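Local coordinates for VESB protease (Vibrio cholerae, PDB 4LK4), which is a secreted trypsin-like serine protease that probably cleaves peptide bonds as an endopeptidase of the S1 family, at residues 176-188 with 227-239. The protein carries 1 engineered substitution. Residues are numbered along the deposited sequence; the frame is centred on the assembly and turned at random.
Sequences ISSDPNSTNFCAA and TYGVYTNVSYFRD
Asn233 ND2 donates to Ser182 O at 2.8 Å, meeting it nearly along the carbonyl direction, although the bond is bent at the N-H (137°) and the oxygen sits somewhat out of the amide plane. ND2 also donates weakly to waters 1 and 2; water 1 lies within hydrogen-bonding distance of Pro180 O. The backbone N of the same Asn233 donates to the next carbonyl, Thr183 O, so one asparagine ties down two successive carbonyls of the loop leading into strand 184-188. That strand pairs antiparallel with 229-233 in the C-terminal barrel of the trypsin fold. Reciprocal bonds define the ladder: Phe185 N to Tyr231 O, Tyr231 N to Phe185 O at 2.7 Å, and the matching pair between Ala187 and Gly229.

On the face bearing Phe185, Tyr231 and Ala187, a chi1 of 66° sets Phe185 CG between its backbone N and carbonyl carbon, which places the ring with one face against Tyr231 CB. Tyr231 CB lies 3.9 Å from the centroid of the Phe185 ring, a CH-pi contact; the two rings, tilted by 22°, are slid apart and barely overlap. On the face bearing Cys186 and Val230, Cys186 SG, disulfide-bonded to Cys168, approaches the Tyr228 ring obliquely, 3.8 Å from Tyr228 CD2. Ile176 CD1 meets Val230 CG2 tip to tip.

Beyond the strands, the Tyr236 ring covers the Ser182–Thr183 peptide with one face; Ser182 C lies 3.7 Å above the ring plane, over its centre. Thr183 OG1, hydrogen-bonded to Asn102 N, lies in the plane of the Phe237 ring, 3.5 Å from Phe237 CE2 at its edge.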
ATOM      1  N   ILE A 176      10.849  -6.407  14.456  1.00 58.91           N
ATOM      2  CA  ILE A 176      10.468  -5.078  14.883  1.00 55.26           C
ATOM      3  C   ILE A 176      11.690  -4.433  15.492  1.00 56.87           C
ATOM      4  O   ILE A 176      12.445  -5.078  16.223  1.00 60.65           O
ATOM      5  CB  ILE A 176       9.329  -5.133  15.924  1.00 53.75           C
ATOM      6  CG1 ILE A 176       8.025  -5.559  15.243  1.00 51.95           C
ATOM      7  CG2 ILE A 176       9.140  -3.784  16.605  1.00 52.20           C
ATOM      8  CD1 ILE A 176       6.997  -6.105  16.202  1.00 52.22           C
ATOM      9  N   SER A 177      11.881  -3.158  15.205  1.00 55.09           N
ATOM     10  CA  SER A 177      13.040  -2.460  15.707  1.00 57.01           C
ATOM     11  C   SER A 177      12.684  -1.804  17.023  1.00 56.89           C
ATOM     12  O   SER A 177      11.529  -1.500  17.289  1.00 55.15           O
ATOM     13  CB  SER A 177      13.541  -1.426  14.692  1.00 57.20           C
ATOM     14  OG  SER A 177      14.598  -0.650  15.229  1.00 59.01           O
ATOM     15  N   SER A 178      13.684  -1.614  17.864  1.00 59.88           N
ATOM     16  CA  SER A 178      13.498  -0.875  19.091  1.00 61.25           C
ATOM     17  C   SER A 178      13.527   0.630  18.792  1.00 61.44           C
ATOM     18  O   SER A 178      13.097   1.425  19.616  1.00 60.91           O
ATOM     19  CB  SER A 178      14.587  -1.237  20.090  1.00 65.08           C
ATOM     20  OG  SER A 178      15.823  -0.721  19.656  1.00 69.25           O
ATOM     21  N   ASP A 179      14.048   1.001  17.617  1.00 62.11           N
ATOM     22  CA  ASP A 179      14.093   2.381  17.153  1.00 62.44           C
ATOM     23  C   ASP A 179      12.695   2.731  16.654  1.00 59.12           C
ATOM     24  O   ASP A 179      12.178   2.059  15.770  1.00 57.07           O
ATOM     25  CB  ASP A 179      15.123   2.506  16.029  1.00 65.18           C
ATOM     26  CG  ASP A 179      15.332   3.938  15.554  1.00 67.69           C
ATOM     27  OD1 ASP A 179      14.442   4.758  15.794  1.00 66.56           O
ATOM     28  OD2 ASP A 179      16.393   4.243  14.937  1.00 71.28           O
ATOM     29  N   PRO A 180      12.068   3.775  17.233  1.00 59.66           N
ATOM     30  CA  PRO A 180      10.746   4.233  16.816  1.00 57.64           C
ATOM     31  C   PRO A 180      10.734   4.723  15.366  1.00 57.78           C
ATOM     32  O   PRO A 180       9.676   4.762  14.718  1.00 55.50           O
ATOM     33  CB  PRO A 180      10.461   5.414  17.757  1.00 59.37           C
ATOM     34  CG  PRO A 180      11.418   5.277  18.891  1.00 62.06           C
ATOM     35  CD  PRO A 180      12.614   4.613  18.320  1.00 63.26           C
ATOM     36  N   ASN A 181      11.897   5.138  14.885  1.00 59.17           N
ATOM     37  CA  ASN A 181      12.031   5.580  13.534  1.00 59.85           C
ATOM     38  C   ASN A 181      12.196   4.335  12.665  1.00 58.12           C
ATOM     39  O   ASN A 181      13.249   4.105  12.094  1.00 59.06           O
ATOM     40  CB  ASN A 181      13.227   6.524  13.405  1.00 64.07           C
ATOM     41  CG  ASN A 181      13.462   6.961  11.988  1.00 65.61           C
ATOM     42  OD1 ASN A 181      12.523   7.126  11.221  1.00 64.74           O
ATOM     43  ND2 ASN A 181      14.722   7.122  11.617  1.00 70.11           N
ATOM     44  N   SER A 182      11.131   3.542  12.583  1.00 54.62           N
ATOM     45  CA  SER A 182      11.132   2.282  11.843  1.00 53.05           C
ATOM     46  C   SER A 182       9.748   1.980  11.263  1.00 50.36           C
ATOM     47  O   SER A 182       8.753   2.680  11.532  1.00 48.66           O
ATOM     48  CB  SER A 182      11.565   1.122  12.747  1.00 53.39           C
ATOM     49  OG  SER A 182      10.749   1.058  13.918  1.00 52.99           O
ATOM     50  N   THR A 183       9.729   0.898  10.493  1.00 49.68           N
ATOM     51  CA  THR A 183       8.619   0.449   9.711  1.00 48.02           C
ATOM     52  C   THR A 183       7.306   0.223  10.467  1.00 45.91           C
ATOM     53  O   THR A 183       6.243   0.289   9.851  1.00 45.20           O
ATOM     54  CB  THR A 183       8.978  -0.882   8.995  1.00 49.24           C
ATOM     55  OG1 THR A 183       7.888  -1.281   8.151  1.00 49.25           O
ATOM     56  CG2 THR A 183       9.234  -2.010   9.986  1.00 48.98           C
ATOM     57  N   ASN A 184       7.362  -0.136  11.742  1.00 44.84           N
ATOM     58  CA  ASN A 184       6.131  -0.385  12.445  1.00 44.44           C
ATOM     59  C   ASN A 184       6.214  -0.133  13.930  1.00 45.34           C
ATOM     60  O   ASN A 184       7.311   0.013  14.488  1.00 48.46           O
ATOM     61  CB  ASN A 184       5.589  -1.788  12.136  1.00 44.50           C
ATOM     62  CG  ASN A 184       6.569  -2.904  12.472  1.00 45.21           C
ATOM     63  OD1 ASN A 184       7.518  -2.728  13.222  1.00 46.38           O
ATOM     64  ND2 ASN A 184       6.309  -4.077  11.928  1.00 45.95           N
ATOM     65  N   PHE A 185       5.041  -0.014  14.547  1.00 44.11           N
ATOM     66  CA  PHE A 185       4.918   0.204  15.999  1.00 43.82           C
ATOM     67  C   PHE A 185       3.744  -0.591  16.560  1.00 44.22           C
ATOM     68  O   PHE A 185       2.955  -1.167  15.808  1.00 44.18           O
ATOM     69  CB  PHE A 185       4.718   1.699  16.306  1.00 42.81           C
ATOM     70  CG  PHE A 185       3.413   2.261  15.811  1.00 40.67           C
ATOM     71  CD1 PHE A 185       2.273   2.188  16.580  1.00 40.06           C
ATOM     72  CD2 PHE A 185       3.333   2.877  14.575  1.00 39.71           C
ATOM     73  CE1 PHE A 185       1.084   2.739  16.130  1.00 39.11           C
ATOM     74  CE2 PHE A 185       2.143   3.381  14.104  1.00 38.49           C
ATOM     75  CZ  PHE A 185       1.019   3.320  14.890  1.00 38.68           C
ATOM     76  N   CYS A 186       3.620  -0.564  17.879  1.00 45.81           N
ATOM     77  CA  CYS A 186       2.639  -1.325  18.610  1.00 46.88           C
ATOM     78  C   CYS A 186       1.678  -0.420  19.342  1.00 46.00           C
ATOM     79  O   CYS A 186       2.033   0.669  19.782  1.00 45.38           O
ATOM     80  CB  CYS A 186       3.326  -2.159  19.691  1.00 50.71           C
ATOM     81  SG  CYS A 186       4.225  -3.587  19.088  1.00 54.47           S
ATOM     82  N   ALA A 187       0.473  -0.923  19.543  1.00 45.18           N
ATOM     83  CA  ALA A 187      -0.491  -0.248  20.366  1.00 45.74           C
ATOM     84  C   ALA A 187      -1.350  -1.291  21.017  1.00 47.22           C
ATOM     85  O   ALA A 187      -1.600  -2.359  20.455  1.00 46.79           O
ATOM     86  CB  ALA A 187      -1.336   0.664  19.519  1.00 45.15           C
ATOM     87  N   ALA A 188      -1.825  -0.968  22.203  1.00 48.60           N
ATOM     88  CA  ALA A 188      -2.494  -1.941  23.035  1.00 50.66           C
ATOM     89  C   ALA A 188      -3.937  -1.611  23.245  1.00 51.84           C
ATOM     90  O   ALA A 188      -4.312  -0.464  23.510  1.00 50.81           O
ATOM     91  CB  ALA A 188      -1.794  -2.034  24.383  1.00 52.09           C
ATOM     92  N   THR A 227      -0.478 -10.051  23.902  1.00 65.75           N
ATOM     93  CA  THR A 227       0.175  -9.416  22.746  1.00 62.89           C
ATOM     94  C   THR A 227      -0.400  -7.994  22.447  1.00 60.05           C
ATOM     95  O   THR A 227      -1.516  -7.622  22.879  1.00 59.13           O
ATOM     96  CB  THR A 227      -0.036 -10.254  21.467  1.00 64.66           C
ATOM     97  OG1 THR A 227      -1.440 -10.260  21.136  1.00 64.96           O
ATOM     98  CG2 THR A 227       0.489 -11.735  21.633  1.00 67.43           C
ATOM     99  N   TYR A 228       0.385  -7.233  21.700  1.00 55.76           N
ATOM    100  CA  TYR A 228      -0.006  -5.957  21.153  1.00 53.55           C
ATOM    101  C   TYR A 228      -0.425  -6.116  19.692  1.00 51.19           C
ATOM    102  O   TYR A 228      -0.152  -7.136  19.069  1.00 53.25           O
ATOM    103  CB  TYR A 228       1.207  -5.011  21.156  1.00 54.01           C
ATOM    104  CG  TYR A 228       1.910  -4.881  22.484  1.00 55.73           C
ATOM    105  CD1 TYR A 228       1.186  -4.665  23.661  1.00 56.60           C
ATOM    106  CD2 TYR A 228       3.290  -4.915  22.555  1.00 56.45           C
ATOM    107  CE1 TYR A 228       1.826  -4.532  24.878  1.00 58.41           C
ATOM    108  CE2 TYR A 228       3.945  -4.792  23.768  1.00 58.87           C
ATOM    109  CZ  TYR A 228       3.210  -4.593  24.928  1.00 59.80           C
ATOM    110  OH  TYR A 228       3.862  -4.468  26.135  1.00 60.34           O
ATOM    111  N   GLY A 229      -1.048  -5.084  19.139  1.00 47.49           N
ATOM    112  CA  GLY A 229      -1.304  -4.997  17.717  1.00 44.34           C
ATOM    113  C   GLY A 229      -0.139  -4.253  17.106  1.00 43.69           C
ATOM    114  O   GLY A 229       0.421  -3.343  17.728  1.00 41.82           O
ATOM    115  N   VAL A 230       0.229  -4.651  15.881  1.00 42.82           N
ATOM    116  CA  VAL A 230       1.344  -4.057  15.183  1.00 41.48           C
ATOM    117  C   VAL A 230       0.843  -3.290  13.971  1.00 39.90           C
ATOM    118  O   VAL A 230       0.053  -3.803  13.184  1.00 38.48           O
ATOM    119  CB  VAL A 230       2.304  -5.151  14.771  1.00 42.78           C
ATOM    120  CG1 VAL A 230       3.426  -4.578  13.943  1.00 42.83           C
ATOM    121  CG2 VAL A 230       2.835  -5.849  16.009  1.00 45.01           C
ATOM    122  N   TYR A 231       1.332  -2.066  13.821  1.00 39.63           N
ATOM    123  CA  TYR A 231       0.800  -1.115  12.847  1.00 38.49           C
ATOM    124  C   TYR A 231       1.938  -0.559  12.021  1.00 39.82           C
ATOM    125  O   TYR A 231       2.966  -0.145  12.561  1.00 42.24           O
ATOM    126  CB  TYR A 231       0.081   0.028  13.568  1.00 38.02           C
ATOM    127  CG  TYR A 231      -1.047  -0.444  14.450  1.00 38.02           C
ATOM    128  CD1 TYR A 231      -0.813  -0.886  15.743  1.00 38.71           C
ATOM    129  CD2 TYR A 231      -2.345  -0.477  13.973  1.00 37.74           C
ATOM    130  CE1 TYR A 231      -1.837  -1.367  16.523  1.00 39.39           C
ATOM    131  CE2 TYR A 231      -3.382  -0.927  14.746  1.00 38.68           C
ATOM    132  CZ  TYR A 231      -3.129  -1.376  16.014  1.00 40.41           C
ATOM    133  OH  TYR A 231      -4.203  -1.791  16.753  1.00 42.41           O
ATOM    134  N   THR A 232       1.780  -0.566  10.703  1.00 40.09           N
ATOM    135  CA  THR A 232       2.767   0.017   9.851  1.00 40.07           C
ATOM    136  C   THR A 232       2.786   1.508  10.160  1.00 40.97           C
ATOM    137  O   THR A 232       1.738   2.121  10.374  1.00 40.39           O
ATOM    138  CB  THR A 232       2.459  -0.240   8.385  1.00 40.84           C
ATOM    139  OG1 THR A 232       2.466  -1.654   8.139  1.00 41.50           O
ATOM    140  CG2 THR A 232       3.492   0.407   7.492  1.00 41.62           C
ATOM    141  N   ASN A 233       3.996   2.059  10.217  1.00 40.96           N
ATOM    142  CA  ASN A 233       4.241   3.416  10.624  1.00 42.28           C
ATOM    143  C   ASN A 233       4.149   4.433   9.459  1.00 43.48           C
ATOM    144  O   ASN A 233       5.069   4.551   8.665  1.00 44.91           O
ATOM    145  CB  ASN A 233       5.618   3.436  11.258  1.00 43.53           C
ATOM    146  CG  ASN A 233       6.058   4.817  11.678  1.00 45.23           C
ATOM    147  OD1 ASN A 233       5.392   5.830  11.401  1.00 45.66           O
ATOM    148  ND2 ASN A 233       7.198   4.871  12.363  1.00 46.61           N
ATOM    149  N   VAL A 234       3.048   5.174   9.374  1.00 43.86           N
ATOM    150  CA  VAL A 234       2.850   6.072   8.260  1.00 45.22           C
ATOM    151  C   VAL A 234       3.877   7.214   8.201  1.00 46.23           C
ATOM    152  O   VAL A 234       4.277   7.642   7.095  1.00 45.53           O
ATOM    153  CB  VAL A 234       1.419   6.630   8.247  1.00 46.48           C
ATOM    154  CG1 VAL A 234       1.275   7.828   7.313  1.00 48.89           C
ATOM    155  CG2 VAL A 234       0.460   5.553   7.811  1.00 45.50           C
ATOM    156  N   SER A 235       4.311   7.715   9.351  1.00 46.59           N
ATOM    157  CA  SER A 235       5.317   8.799   9.354  1.00 47.28           C
ATOM    158  C   SER A 235       6.581   8.392   8.624  1.00 48.75           C
ATOM    159  O   SER A 235       7.126   9.147   7.830  1.00 49.85           O
ATOM    160  CB  SER A 235       5.696   9.194  10.758  1.00 47.14           C
ATOM    161  OG  SER A 235       4.646   9.921  11.328  1.00 48.74           O
ATOM    162  N   TYR A 236       7.022   7.167   8.879  1.00 48.77           N
ATOM    163  CA  TYR A 236       8.267   6.663   8.355  1.00 47.73           C
ATOM    164  C   TYR A 236       8.148   6.472   6.851  1.00 48.13           C
ATOM    165  O   TYR A 236       9.161   6.325   6.177  1.00 49.08           O
ATOM    166  CB  TYR A 236       8.578   5.339   9.077  1.00 48.04           C
ATOM    167  CG  TYR A 236       9.809   4.578   8.634  1.00 48.15           C
ATOM    168  CD1 TYR A 236      11.065   4.887   9.138  1.00 52.07           C
ATOM    169  CD2 TYR A 236       9.713   3.551   7.741  1.00 48.02           C
ATOM    170  CE1 TYR A 236      12.206   4.195   8.740  1.00 51.69           C
ATOM    171  CE2 TYR A 236      10.839   2.846   7.330  1.00 50.70           C
ATOM    172  CZ  TYR A 236      12.079   3.179   7.841  1.00 51.97           C
ATOM    173  OH  TYR A 236      13.182   2.482   7.447  1.00 55.31           O
ATOM    174  N   PHE A 237       6.915   6.430   6.330  1.00 47.17           N
ATOM    175  CA  PHE A 237       6.673   6.070   4.931  1.00 46.43           C
ATOM    176  C   PHE A 237       6.142   7.192   4.019  1.00 47.76           C
ATOM    177  O   PHE A 237       5.774   6.928   2.872  1.00 48.87           O
ATOM    178  CB  PHE A 237       5.770   4.811   4.852  1.00 44.89           C
ATOM    179  CG  PHE A 237       6.527   3.501   5.043  1.00 43.92           C
ATOM    180  CD1 PHE A 237       7.596   3.175   4.229  1.00 43.94           C
ATOM    181  CD2 PHE A 237       6.170   2.615   6.045  1.00 42.64           C
ATOM    182  CE1 PHE A 237       8.287   1.981   4.411  1.00 44.60           C
ATOM    183  CE2 PHE A 237       6.857   1.447   6.252  1.00 42.24           C
ATOM    184  CZ  PHE A 237       7.919   1.119   5.426  1.00 44.79           C
ATOM    185  N   ARG A 238       6.157   8.438   4.488  1.00 48.14           N
ATOM    186  CA  ARG A 238       5.591   9.545   3.726  1.00 48.75           C
ATOM    187  C   ARG A 238       6.192   9.695   2.330  1.00 51.30           C
ATOM    188  O   ARG A 238       5.447   9.896   1.362  1.00 52.62           O
ATOM    189  CB  ARG A 238       5.730  10.836   4.517  1.00 49.79           C
ATOM    190  CG  ARG A 238       4.935  10.839   5.820  1.00 49.84           C
ATOM    191  CD  ARG A 238       3.470  10.598   5.557  1.00 50.20           C
ATOM    192  NE  ARG A 238       3.004  11.491   4.508  1.00 52.18           N
ATOM    193  CZ  ARG A 238       2.555  12.729   4.707  1.00 53.66           C
ATOM    194  NH1 ARG A 238       2.468  13.230   5.925  1.00 54.35           N
ATOM    195  NH2 ARG A 238       2.183  13.465   3.669  1.00 54.26           N
ATOM    196  N   ASP A 239       7.519   9.582   2.214  1.00 51.68           N
ATOM    197  CA  ASP A 239       8.160   9.676   0.915  1.00 53.27           C
ATOM    198  C   ASP A 239       7.783   8.525   0.018  1.00 50.67           C
ATOM    199  O   ASP A 239       7.597   8.717  -1.198  1.00 50.61           O
ATOM    200  CB  ASP A 239       9.693   9.725   1.030  1.00 57.16           C
ATOM    201  CG  ASP A 239      10.191  11.014   1.656  1.00 60.47           C
ATOM    202  OD1 ASP A 239       9.400  11.966   1.832  1.00 62.84           O
ATOM    203  OD2 ASP A 239      11.374  11.059   1.993  1.00 64.87           O
TER
HETATM  204  O   HOH W   1       7.620   2.877  14.717  1.00 44.99           O
HETATM  205  O   HOH W   2       9.169   7.592  12.087  1.00 40.70           O
HETATM  206  O   HOH W   3       5.055  -2.594   8.470  1.00 41.82           O
HETATM  207  O   HOH W   4      -3.948  -2.789  18.961  1.00 50.90           O